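Local coordinates for ecto-NAD+ glycohydrolase (CD38 molecule) (Bos taurus, PDB 3GC6), which belongs to the ADP-ribosyl cyclase family, as a disulfide-bonded, glycosylated ectoenzyme with a parallel beta-sheet domain, at residues 84-90 with 165-170. The protein carries 1 engineered substitution. Numbering follows the deposited sequence.
Sequences QVFWSKT and VRVVLN. With NAG (2-acetamido-2-deoxy-beta-D-glucopyranose), chain C.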
ATOM      1  N   GLN A  84     -19.909   9.200   2.972  1.00  3.98           N
ATOM      2  CA  GLN A  84     -19.973   9.344   1.525  1.00  3.93           C
ATOM      3  C   GLN A  84     -20.641  10.649   1.090  1.00  3.84           C
ATOM      4  O   GLN A  84     -21.706  11.026   1.636  1.00  4.20           O
ATOM      5  CB  GLN A  84     -20.764   8.164   0.938  1.00  3.88           C
ATOM      6  CG  GLN A  84     -20.664   7.996  -0.567  1.00  4.36           C
ATOM      7  CD  GLN A  84     -21.011   6.570  -0.981  1.00  4.57           C
ATOM      8  OE1 GLN A  84     -20.959   5.639  -0.167  1.00  5.39           O
ATOM      9  NE2 GLN A  84     -21.364   6.400  -2.241  1.00  5.12           N
ATOM     10  N   VAL A  85     -20.015  11.316   0.106  1.00  3.31           N
ATOM     11  CA  VAL A  85     -20.521  12.562  -0.459  1.00  3.76           C
ATOM     12  C   VAL A  85     -20.779  12.414  -1.959  1.00  3.71           C
ATOM     13  O   VAL A  85     -19.915  11.881  -2.696  1.00  3.87           O
ATOM     14  CB  VAL A  85     -19.478  13.665  -0.278  1.00  3.94           C
ATOM     15  CG1 VAL A  85     -19.919  14.939  -1.009  1.00  4.28           C
ATOM     16  CG2 VAL A  85     -19.327  13.958   1.242  1.00  4.47           C
ATOM     17  N   PHE A  86     -21.952  12.871  -2.403  1.00  3.43           N
ATOM     18  CA  PHE A  86     -22.306  12.983  -3.820  1.00  3.54           C
ATOM     19  C   PHE A  86     -22.343  14.461  -4.149  1.00  3.78           C
ATOM     20  O   PHE A  86     -22.459  15.311  -3.251  1.00  3.76           O
ATOM     21  CB  PHE A  86     -23.704  12.410  -4.053  1.00  3.57           C
ATOM     22  CG  PHE A  86     -23.784  10.942  -3.824  1.00  3.55           C
ATOM     23  CD1 PHE A  86     -23.696  10.052  -4.909  1.00  3.66           C
ATOM     24  CD2 PHE A  86     -23.923  10.434  -2.528  1.00  4.40           C
ATOM     25  CE1 PHE A  86     -23.765   8.647  -4.680  1.00  4.52           C
ATOM     26  CE2 PHE A  86     -23.982   9.061  -2.297  1.00  4.69           C
ATOM     27  CZ  PHE A  86     -23.910   8.164  -3.375  1.00  4.59           C
ATOM     28  N   TRP A  87     -22.203  14.785  -5.428  1.00  3.57           N
ATOM     29  CA  TRP A  87     -22.211  16.195  -5.802  1.00  3.82           C
ATOM     30  C   TRP A  87     -22.620  16.317  -7.258  1.00  3.88           C
ATOM     31  O   TRP A  87     -22.490  15.370  -8.036  1.00  4.32           O
ATOM     32  CB  TRP A  87     -20.826  16.833  -5.552  1.00  4.12           C
ATOM     33  CG  TRP A  87     -19.721  16.198  -6.396  1.00  4.36           C
ATOM     34  CD1 TRP A  87     -18.955  15.091  -6.087  1.00  3.84           C
ATOM     35  CD2 TRP A  87     -19.290  16.628  -7.680  1.00  4.72           C
ATOM     36  NE1 TRP A  87     -18.056  14.813  -7.121  1.00  4.38           N
ATOM     37  CE2 TRP A  87     -18.263  15.745  -8.114  1.00  4.89           C
ATOM     38  CE3 TRP A  87     -19.681  17.679  -8.521  1.00  4.84           C
ATOM     39  CZ2 TRP A  87     -17.610  15.910  -9.338  1.00  5.65           C
ATOM     40  CZ3 TRP A  87     -19.047  17.829  -9.755  1.00  5.68           C
ATOM     41  CH2 TRP A  87     -18.032  16.936 -10.151  1.00  6.04           C
ATOM     42  N   SER A  88     -23.114  17.503  -7.609  1.00  4.22           N
ATOM     43  CA  SER A  88     -23.457  17.736  -9.007  1.00  4.21           C
ATOM     44  C   SER A  88     -23.385  19.224  -9.257  1.00  4.04           C
ATOM     45  O   SER A  88     -24.042  19.995  -8.551  1.00  4.23           O
ATOM     46  CB  SER A  88     -24.889  17.232  -9.274  1.00  4.43           C
ATOM     47  OG  SER A  88     -25.221  17.284 -10.663  1.00  5.03           O
ATOM     48  N   LYS A  89     -22.546  19.620 -10.217  1.00  4.21           N
ATOM     49  CA  LYS A  89     -22.363  21.037 -10.596  1.00  4.59           C
ATOM     50  C   LYS A  89     -21.681  21.884  -9.515  1.00  4.78           C
ATOM     51  O   LYS A  89     -21.693  23.108  -9.590  1.00  5.01           O
ATOM     52  CB  LYS A  89     -23.676  21.705 -11.036  1.00  4.85           C
ATOM     53  CG  LYS A  89     -24.621  20.821 -11.881  1.00  5.94           C
ATOM     54  CD  LYS A  89     -23.943  20.337 -13.148  1.00  7.76           C
ATOM     55  CE  LYS A  89     -24.869  19.440 -14.015  1.00  9.41           C
ATOM     56  NZ  LYS A  89     -26.111  20.111 -14.496  1.00 10.75           N
ATOM     57  N   THR A  90     -21.048  21.225  -8.542  1.00  4.40           N
ATOM     58  CA  THR A  90     -20.408  21.898  -7.401  1.00  4.59           C
ATOM     59  C   THR A  90     -19.009  21.307  -7.158  1.00  4.79           C
ATOM     60  O   THR A  90     -18.574  21.160  -6.010  1.00  4.82           O
ATOM     61  CB  THR A  90     -21.227  21.652  -6.121  1.00  4.47           C
ATOM     62  OG1 THR A  90     -21.418  20.232  -6.001  1.00  4.03           O
ATOM     63  CG2 THR A  90     -22.589  22.347  -6.220  1.00  4.74           C
ATOM     64  N   VAL A 165     -25.945   9.594   3.733  1.00  4.30           N
ATOM     65  CA  VAL A 165     -25.130  10.152   2.632  1.00  4.43           C
ATOM     66  C   VAL A 165     -25.481  11.633   2.450  1.00  3.90           C
ATOM     67  O   VAL A 165     -26.593  12.052   2.781  1.00  4.19           O
ATOM     68  CB  VAL A 165     -25.278   9.408   1.279  1.00  4.44           C
ATOM     69  CG1 VAL A 165     -24.955   7.913   1.469  1.00  4.86           C
ATOM     70  CG2 VAL A 165     -26.667   9.580   0.713  1.00  5.39           C
ATOM     71  N   ARG A 166     -24.534  12.404   1.911  1.00  4.31           N
ATOM     72  CA  ARG A 166     -24.732  13.843   1.737  1.00  4.47           C
ATOM     73  C   ARG A 166     -24.527  14.176   0.276  1.00  4.75           C
ATOM     74  O   ARG A 166     -23.689  13.577  -0.396  1.00  4.95           O
ATOM     75  CB  ARG A 166     -23.750  14.620   2.639  1.00  5.37           C
ATOM     76  CG  ARG A 166     -24.022  14.349   4.131  1.00  6.13           C
ATOM     77  CD  ARG A 166     -22.830  14.533   5.053  1.00  8.19           C
ATOM     78  NE  ARG A 166     -23.312  14.449   6.440  1.00  9.92           N
ATOM     79  CZ  ARG A 166     -23.246  13.343   7.174  1.00 10.86           C
ATOM     80  NH1 ARG A 166     -22.673  12.255   6.665  1.00 10.05           N
ATOM     81  NH2 ARG A 166     -23.725  13.334   8.425  1.00 11.87           N
ATOM     82  N   VAL A 167     -25.376  15.039  -0.280  0.50  4.41           N
ATOM     83  CA  VAL A 167     -25.102  15.581  -1.620  0.50  4.22           C
ATOM     84  C   VAL A 167     -24.990  17.096  -1.582  0.50  4.35           C
ATOM     85  O   VAL A 167     -25.757  17.770  -0.886  0.50  4.31           O
ATOM     86  CB  VAL A 167     -26.145  15.150  -2.698  0.50  4.26           C
ATOM     87  CG1 VAL A 167     -27.547  15.637  -2.343  0.50  4.52           C
ATOM     88  CG2 VAL A 167     -25.748  15.662  -4.083  0.50  4.27           C
ATOM     89  N   VAL A 168     -24.013  17.617  -2.320  1.00  3.81           N
ATOM     90  CA  VAL A 168     -23.800  19.069  -2.440  1.00  3.83           C
ATOM     91  C   VAL A 168     -24.277  19.517  -3.818  1.00  3.77           C
ATOM     92  O   VAL A 168     -23.735  19.109  -4.845  1.00  3.80           O
ATOM     93  CB  VAL A 168     -22.305  19.372  -2.328  1.00  4.04           C
ATOM     94  CG1 VAL A 168     -22.052  20.876  -2.345  1.00  4.24           C
ATOM     95  CG2 VAL A 168     -21.754  18.788  -1.030  1.00  4.45           C
ATOM     96  N   LEU A 169     -25.285  20.391  -3.812  1.00  3.86           N
ATOM     97  CA  LEU A 169     -25.914  20.862  -5.036  1.00  3.98           C
ATOM     98  C   LEU A 169     -25.800  22.391  -5.162  1.00  4.04           C
ATOM     99  O   LEU A 169     -25.535  23.074  -4.173  1.00  3.93           O
ATOM    100  CB  LEU A 169     -27.378  20.437  -5.067  1.00  4.07           C
ATOM    101  CG  LEU A 169     -27.590  18.927  -5.056  1.00  3.55           C
ATOM    102  CD1 LEU A 169     -29.084  18.601  -5.015  1.00  4.29           C
ATOM    103  CD2 LEU A 169     -26.984  18.267  -6.307  1.00  4.12           C
ATOM    104  N   ASN A 170     -26.006  22.884  -6.377  1.00  4.43           N
ATOM    105  CA  ASN A 170     -25.711  24.284  -6.701  1.00  4.43           C
ATOM    106  C   ASN A 170     -26.957  25.155  -6.677  1.00  4.75           C
ATOM    107  O   ASN A 170     -27.757  25.090  -7.602  1.00  4.96           O
ATOM    108  CB  ASN A 170     -25.071  24.328  -8.085  1.00  4.48           C
ATOM    109  CG  ASN A 170     -24.377  25.647  -8.366  1.00  4.85           C
ATOM    110  OD1 ASN A 170     -24.867  26.715  -7.980  1.00  5.32           O
ATOM    111  ND2 ASN A 170     -23.209  25.554  -9.018  1.00  4.85           N
TER
HETATM  112  C1  NAG C   1     -22.583  26.767  -9.554  1.00  5.44           C
HETATM  113  C2  NAG C   1     -21.257  26.891  -8.788  1.00  6.08           C
HETATM  114  C3  NAG C   1     -20.363  27.939  -9.477  1.00  6.75           C
HETATM  115  C4  NAG C   1     -20.276  27.776 -11.002  1.00  7.64           C
HETATM  116  C5  NAG C   1     -21.676  27.588 -11.579  1.00  7.20           C
HETATM  117  C6  NAG C   1     -21.675  27.298 -13.091  1.00  7.26           C
HETATM  118  C7  NAG C   1     -21.321  26.408  -6.379  1.00  5.58           C
HETATM  119  C8  NAG C   1     -21.778  26.879  -5.033  1.00  5.96           C
HETATM  120  N2  NAG C   1     -21.477  27.282  -7.391  1.00  5.56           N
HETATM  121  O3  NAG C   1     -19.077  27.952  -8.891  1.00  8.00           O
HETATM  122  O4  NAG C   1     -19.658  28.934 -11.586  1.00  8.94           O
HETATM  123  O5  NAG C   1     -22.283  26.491 -10.915  1.00  6.80           O
HETATM  124  O6  NAG C   1     -20.813  26.217 -13.387  1.00  8.19           O
HETATM  125  O7  NAG C   1     -20.826  25.285  -6.515  1.00  5.61           O
HETATM  126  O   HOH W   1     -22.109  11.213   4.387  1.00  7.26           O
HETATM  127  O   HOH W   2     -26.418  21.316  -8.661  1.00  4.50           O
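Thr90 holds OG1 between its backbone N and carbonyl carbon (chi1 53°), turning the hydroxyl onto Val168 O at 2.8 Å, while Asn170, with CG trans to its N (chi1 -164°), sends ND2 to Lys89 O at 2.9 Å. Val168 O accepts from two donors: Ser88 N lies nearly on the carbonyl axis at a long 3.3 Å, and the Thr90 hydroxyl sits above the carbonyl plane. Thr90 CG2 rests 3.7 Å from Asn170 CB. Asn170 ND2 also carries the N-linked NAG, so its remaining N-H is spent on the loop leading into helix 91-101. Asn170 OD1 turns to Ser172 N. The strand pair, 85-88 at the margin of the four-stranded parallel sheet and 164-170 beside it, exemplifies how an edge strand is held by backbone bonds and finished by side chains at its end. Phe86 N bonds to Arg166 O (2.7 Å), and Phe86 O accepts from Val168 N (2.9 Å). On the face covered by helix 182-187, the Phe86 ring presents its edge, through CE2, to Val165 CB at 3.8 Å. Facing helix 91-101, Val85 CG1 meets Val168 CG2 loosely (4.3 Å). Where the pair begins, a water in the Arg166 guanidinium plane links NH1 to Gln84 O.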